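Local structure of F-actin-capping protein subunit alpha (Plasmodium berghei, 7A0H) at residues A[53-58]-A[69-75]; A[176-180]-A[191-195]. The protein forms an asymmetric homodimer and probably caps the fast-growing barbed ends of actin filaments independently of calcium, blocking subunit exchange there. One frame throughout, in Å; residues are numbered along the deposited sequence. Where two conformers were deposited one is given.

Contact 1: A[53-58]-A[69-75]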
loop_
_atom_site.group_PDB
_atom_site.type_symbol
_atom_site.label_atom_id
_atom_site.label_comp_id
_atom_site.label_asym_id
_atom_site.label_seq_id
_atom_site.Cartn_x
_atom_site.Cartn_y
_atom_site.Cartn_z
ATOM N N ASN A 53 -11.044 -10.946 8.718
ATOM C CA ASN A 53 -10.545 -11.227 10.061
ATOM C C ASN A 53 -9.959 -12.630 10.123
ATOM O O ASN A 53 -8.946 -12.878 10.768
ATOM C CB ASN A 53 -11.681 -11.121 11.099
ATOM C CG ASN A 53 -11.938 -9.705 11.556
ATOM O OD1 ASN A 53 -11.266 -8.786 11.103
ATOM N ND2 ASN A 53 -12.943 -9.508 12.435
ATOM N N GLU A 54 -10.607 -13.563 9.481
ATOM C CA GLU A 54 -10.103 -14.918 9.529
ATOM C C GLU A 54 -8.790 -15.000 8.794
ATOM O O GLU A 54 -7.847 -15.640 9.288
ATOM C CB GLU A 54 -11.157 -15.858 8.965
ATOM C CG GLU A 54 -12.373 -15.878 9.902
ATOM C CD GLU A 54 -13.567 -16.591 9.299
ATOM O OE1 GLU A 54 -13.476 -17.003 8.121
ATOM O OE2 GLU A 54 -14.571 -16.789 10.021
ATOM N N ASP A 55 -8.691 -14.309 7.646
ATOM C CA ASP A 55 -7.476 -14.316 6.854
ATOM C C ASP A 55 -6.287 -13.718 7.592
ATOM O O ASP A 55 -5.153 -13.833 7.120
ATOM C CB ASP A 55 -7.697 -13.592 5.539
ATOM C CG ASP A 55 -8.563 -14.396 4.625
ATOM O OD1 ASP A 55 -8.930 -15.518 5.048
ATOM O OD2 ASP A 55 -8.852 -13.957 3.505
ATOM N N ASN A 56 -6.513 -12.966 8.660
ATOM C CA ASN A 56 -5.406 -12.251 9.271
ATOM C C ASN A 56 -5.221 -12.652 10.714
ATOM O O ASN A 56 -4.516 -11.947 11.448
ATOM C CB ASN A 56 -5.606 -10.749 9.159
ATOM C CG ASN A 56 -5.373 -10.254 7.738
ATOM O OD1 ASN A 56 -4.220 -10.281 7.248
ATOM N ND2 ASN A 56 -6.459 -9.878 7.043
ATOM N N TYR A 57 -5.835 -13.753 11.162
ATOM C CA TYR A 57 -5.536 -14.244 12.496
ATOM C C TYR A 57 -5.641 -13.075 13.451
ATOM O O TYR A 57 -4.712 -12.807 14.222
ATOM C CB TYR A 57 -4.129 -14.886 12.592
ATOM C CG TYR A 57 -4.030 -16.093 11.700
ATOM C CD1 TYR A 57 -4.423 -17.344 12.137
ATOM C CD2 TYR A 57 -3.596 -15.958 10.418
ATOM C CE1 TYR A 57 -4.413 -18.426 11.281
ATOM C CE2 TYR A 57 -3.557 -17.032 9.569
ATOM C CZ TYR A 57 -3.937 -18.258 10.013
ATOM O OH TYR A 57 -3.908 -19.302 9.167
ATOM N N ILE A 58 -6.756 -12.368 13.347
ATOM C CA ILE A 58 -7.096 -11.235 14.202
ATOM C C ILE A 58 -7.322 -11.741 15.621
ATOM O O ILE A 58 -8.016 -12.739 15.849
ATOM C CB ILE A 58 -8.366 -10.538 13.660
ATOM C CG1 ILE A 58 -8.087 -9.683 12.408
ATOM C CG2 ILE A 58 -9.120 -9.702 14.715
ATOM C CD1 ILE A 58 -6.882 -8.906 12.511
ATOM N N ILE A 69 -8.849 -16.123 18.877
ATOM C CA ILE A 69 -8.135 -15.869 17.635
ATOM C C ILE A 69 -9.026 -16.279 16.486
ATOM O O ILE A 69 -9.494 -17.422 16.433
ATOM C CB ILE A 69 -6.808 -16.601 17.569
ATOM C CG1 ILE A 69 -6.029 -16.478 18.880
ATOM C CG2 ILE A 69 -6.012 -15.995 16.445
ATOM C CD1 ILE A 69 -4.739 -17.159 18.751
ATOM N N ILE A 70 -9.236 -15.356 15.551
ATOM C CA ILE A 70 -10.155 -15.565 14.474
ATOM C C ILE A 70 -9.408 -16.083 13.285
ATOM O O ILE A 70 -8.566 -15.365 12.754
ATOM C CB ILE A 70 -10.847 -14.260 14.060
ATOM C CG1 ILE A 70 -11.427 -13.442 15.207
ATOM C CG2 ILE A 70 -11.929 -14.586 13.125
ATOM C CD1 ILE A 70 -12.390 -14.203 16.039
ATOM N N CYS A 71 -9.763 -17.266 12.790
ATOM C CA CYS A 71 -9.124 -17.779 11.574
ATOM C C CYS A 71 -9.883 -19.037 11.195
ATOM O O CYS A 71 -10.648 -19.555 12.014
ATOM C CB CYS A 71 -7.642 -18.125 11.824
ATOM S SG CYS A 71 -7.448 -19.302 13.259
ATOM N N LYS A 72 -9.546 -19.612 10.025
ATOM C CA LYS A 72 -10.216 -20.848 9.614
ATOM C C LYS A 72 -10.182 -21.879 10.713
ATOM O O LYS A 72 -11.192 -22.508 11.037
ATOM C CB LYS A 72 -9.527 -21.496 8.423
ATOM C CG LYS A 72 -9.434 -20.730 7.192
ATOM C CD LYS A 72 -8.534 -21.474 6.234
ATOM C CE LYS A 72 -8.440 -20.699 4.926
ATOM N NZ LYS A 72 -7.572 -21.410 3.963
ATOM N N GLU A 73 -8.974 -22.117 11.239
ATOM C CA GLU A 73 -8.699 -23.246 12.127
ATOM C C GLU A 73 -9.484 -23.135 13.431
ATOM O O GLU A 73 -9.785 -24.159 14.072
ATOM C CB GLU A 73 -7.169 -23.298 12.340
ATOM C CG GLU A 73 -6.427 -23.789 11.080
ATOM C CD GLU A 73 -5.974 -22.683 10.068
ATOM O OE1 GLU A 73 -6.053 -21.452 10.328
ATOM O OE2 GLU A 73 -5.541 -23.076 8.954
ATOM N N SER A 74 -9.812 -21.920 13.872
ATOM C CA SER A 74 -10.615 -21.852 15.074
ATOM C C SER A 74 -12.109 -21.932 14.779
ATOM O O SER A 74 -12.866 -22.158 15.719
ATOM C CB SER A 74 -10.338 -20.564 15.867
ATOM O OG SER A 74 -10.576 -19.370 15.110
ATOM N N LYS A 75 -12.523 -21.854 13.497
ATOM C CA LYS A 75 -13.932 -21.722 13.181
ATOM C C LYS A 75 -14.673 -22.936 13.677
ATOM O O LYS A 75 -14.281 -24.073 13.422
ATOM C CB LYS A 75 -14.226 -21.599 11.669
ATOM C CG LYS A 75 -13.730 -20.361 10.945
ATOM C CD LYS A 75 -14.299 -20.286 9.522
ATOM C CE LYS A 75 -15.867 -20.234 9.466
ATOM N NZ LYS A 75 -16.536 -19.267 10.394
HETATM O O HOH W 1 -7.530 -18.015 8.407
#

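Contact 2: A[176-180]-A[191-195]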
loop_
_atom_site.group_PDB
_atom_site.type_symbol
_atom_site.label_atom_id
_atom_site.label_comp_id
_atom_site.label_asym_id
_atom_site.label_seq_id
_atom_site.Cartn_x
_atom_site.Cartn_y
_atom_site.Cartn_z
ATOM N N LEU A 176 -0.001 -21.881 16.604
ATOM C CA LEU A 176 -0.112 -20.493 16.155
ATOM C C LEU A 176 0.351 -19.504 17.213
ATOM O O LEU A 176 -0.048 -19.568 18.412
ATOM C CB LEU A 176 -1.575 -20.172 15.815
ATOM C CG LEU A 176 -1.987 -18.741 15.353
ATOM C CD1 LEU A 176 -1.358 -18.420 14.010
ATOM C CD2 LEU A 176 -3.573 -18.697 15.238
ATOM N N ILE A 177 1.216 -18.596 16.755
ATOM C CA ILE A 177 1.697 -17.489 17.592
ATOM C C ILE A 177 1.314 -16.146 16.929
ATOM O O ILE A 177 1.587 -15.947 15.737
ATOM C CB ILE A 177 3.214 -17.512 17.801
ATOM C CG1 ILE A 177 3.682 -18.850 18.371
ATOM C CG2 ILE A 177 3.620 -16.362 18.773
ATOM C CD1 ILE A 177 5.366 -18.995 18.439
ATOM N N CYS A 178 0.866 -15.228 17.761
ATOM C CA CYS A 178 0.470 -13.890 17.269
ATOM C C CYS A 178 1.032 -12.792 18.131
ATOM O O CYS A 178 0.893 -12.818 19.387
ATOM C CB CYS A 178 -1.104 -13.718 17.308
ATOM S SG CYS A 178 -1.972 -14.989 16.507
ATOM N N CYS A 179 1.640 -11.783 17.488
ATOM C CA CYS A 179 1.983 -10.554 18.214
ATOM C C CYS A 179 1.603 -9.347 17.354
ATOM O O CYS A 179 1.805 -9.325 16.132
ATOM C CB CYS A 179 3.494 -10.490 18.669
ATOM S SG CYS A 179 4.022 -11.642 20.100
ATOM N N ASP A 180 1.047 -8.352 18.028
ATOM C CA ASP A 180 0.574 -7.105 17.459
ATOM C C ASP A 180 1.146 -5.981 18.307
ATOM O O ASP A 180 1.052 -6.013 19.548
ATOM C CB ASP A 180 -0.968 -7.013 17.452
ATOM C CG ASP A 180 -1.615 -7.925 16.403
ATOM O OD1 ASP A 180 -1.209 -8.043 15.228
ATOM O OD2 ASP A 180 -2.569 -8.557 16.803
ATOM N N SER A 191 1.963 -6.532 12.687
ATOM C CA SER A 191 1.593 -7.883 13.092
ATOM C C SER A 191 2.674 -8.924 12.761
ATOM O O SER A 191 3.262 -8.925 11.671
ATOM C CB SER A 191 0.329 -8.290 12.408
ATOM O OG SER A 191 0.616 -8.249 11.009
ATOM N N TRP A 192 2.898 -9.804 13.721
ATOM C CA TRP A 192 3.634 -11.055 13.576
ATOM C C TRP A 192 2.654 -12.197 13.771
ATOM O O TRP A 192 1.945 -12.263 14.786
ATOM C CB TRP A 192 4.770 -11.116 14.590
ATOM C CG TRP A 192 5.572 -12.425 14.720
ATOM C CD1 TRP A 192 5.262 -13.500 15.508
ATOM C CD2 TRP A 192 6.790 -12.756 14.070
ATOM N NE1 TRP A 192 6.196 -14.460 15.398
ATOM C CE2 TRP A 192 7.165 -14.051 14.528
ATOM C CE3 TRP A 192 7.621 -12.083 13.167
ATOM C CZ2 TRP A 192 8.324 -14.700 14.095
ATOM C CZ3 TRP A 192 8.797 -12.715 12.750
ATOM C CH2 TRP A 192 9.128 -14.025 13.216
ATOM N N ARG A 193 2.599 -13.063 12.778
ATOM C CA ARG A 193 1.759 -14.250 12.744
ATOM C C ARG A 193 2.611 -15.460 12.300
ATOM O O ARG A 193 3.131 -15.496 11.170
ATOM C CB ARG A 193 0.574 -14.026 11.774
ATOM C CG ARG A 193 -0.466 -12.976 12.216
ATOM C CD ARG A 193 -0.931 -13.314 13.487
ATOM N NE ARG A 193 -2.004 -12.548 14.025
ATOM C CZ ARG A 193 -1.915 -11.416 14.695
ATOM N NH1 ARG A 193 -0.769 -10.832 14.898
ATOM N NH2 ARG A 193 -3.044 -10.859 15.168
ATOM N N SER A 194 2.728 -16.463 13.160
ATOM C CA SER A 194 3.577 -17.643 12.890
ATOM C C SER A 194 2.732 -18.901 13.043
ATOM O O SER A 194 2.248 -19.216 14.152
ATOM C CB SER A 194 4.795 -17.684 13.835
ATOM O OG SER A 194 5.566 -18.871 13.611
ATOM N N SER A 195 2.523 -19.607 11.961
ATOM C CA SER A 195 1.523 -20.647 12.000
ATOM C C SER A 195 2.065 -21.956 11.472
ATOM O O SER A 195 2.819 -21.973 10.481
ATOM C CB SER A 195 0.188 -20.183 11.184
ATOM O OG SER A 195 0.530 -19.911 9.839
#

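Contact 1: A[53-58]-A[69-75]
The ring of Y57 meets C71 obliquely and E73 at its edge. C71 CB lies 3.3 Å from Y57 CE1, and C71 SG is 4.7 Å from the ring centroid, 64° off its normal. This is an oblique sulfur-aromatic contact. E73 OE1 comes near the ring plane and takes a hydrogen bond of 3.3 Å from Y57 OH, on the syn side of the carboxylate but tilted out of its plane. The E73 chain bends at chi2 (91°), which carries the carboxylate to the phenol; its plane lies 11° from that of the ring. F174 and L176 of strand 170-183 also pack against Y57.

The carboxylate of E54 sits farther along the contact. The side chains of E54 and K75 cross at about a right angle. K75 NZ reaches E54 OE2 at 3.2 Å in a salt bridge, again on the syn side and tilted out of the carboxylate plane. K75 bends at chi3 and chi4 to do so. E54 OE2 also bonds Y80 OH, its strongest polar partner. Nearer the backbone, E54 CG packs on I70 CG2 at 3.5 Å.

One backbone bond joins the segments directly: I70 N donates to I58 O at 2.9 Å. A water bridges E54 O and K72 N. S74 OG donates to I69 O at 2.6 Å and accepts from C71 N, which ties the turn after strand 66-70 together.

The contact joins the end of helix 39-55 to that turn. E54 OE2 takes two bonds, from K75 and Y80, which probably help to keep this buried carboxylate ionised.

Contact 2: A[176-180]-A[191-195]
I177 with S194 and C179 with W192 are hydrogen-bonded pairs of an antiparallel hairpin; the axes of 176-180 and 191-195 approach to 4.7 Å and run antiparallel (178°). Their four backbone bonds are nearly straight; W192 N to C179 O is 2.7 Å.

L176, C178, D180, S191, R193 and S195 share one face. There R193 bends at chi2 (-55°) and lays its guanidinium along strand 176-180. C178 CB sits 3.5 Å above the guanidinium plane, over its centre. D180 receives the group end-on. R193 NH2 bonds D180 OD2 at 2.9 Å in the guanidinium plane, while R193 NH1 reaches D180 OD1 at 2.8 Å from above the carboxylate. R193 NH1 also bonds W192 O at 3.1 Å. R193 NE is hydrogen-bonded to Y57 O. L176 CD1 touches S195 CB at 3.7 Å.

I177, C179, W192 and S194 line the other face. Helices 112-131 and 243-266 cover it, and P285 of the second subunit packs on C179 and W192. C179 forms a disulfide with C158 in a structure of this protein.

D180, W192 O and Y57 O together fix the rotation of the R193 guanidinium, and the carboxylate probably balances its buried charge.

How the contacts relate
Contacts 1 and 2 follow one another along the chain, and their centres lie 11 Å apart. They touch directly. R193 NE of contact 2 lies 2.7 Å from Y57 O of contact 1, a probable hydrogen bond, so the guanidinium gripped by D180 also holds the backbone just after helix 39-55. L176 is the apolar link. Its CD2 packs 3.5 Å from Y57 CD1 and 3.8 Å from I69 CG2. Contact 1 therefore rests on the sheet face that carries L176 and R193. The opposite face of contact 2 looks to helices 112-131 and 243-266 and to the second subunit, which does not touch contact 1.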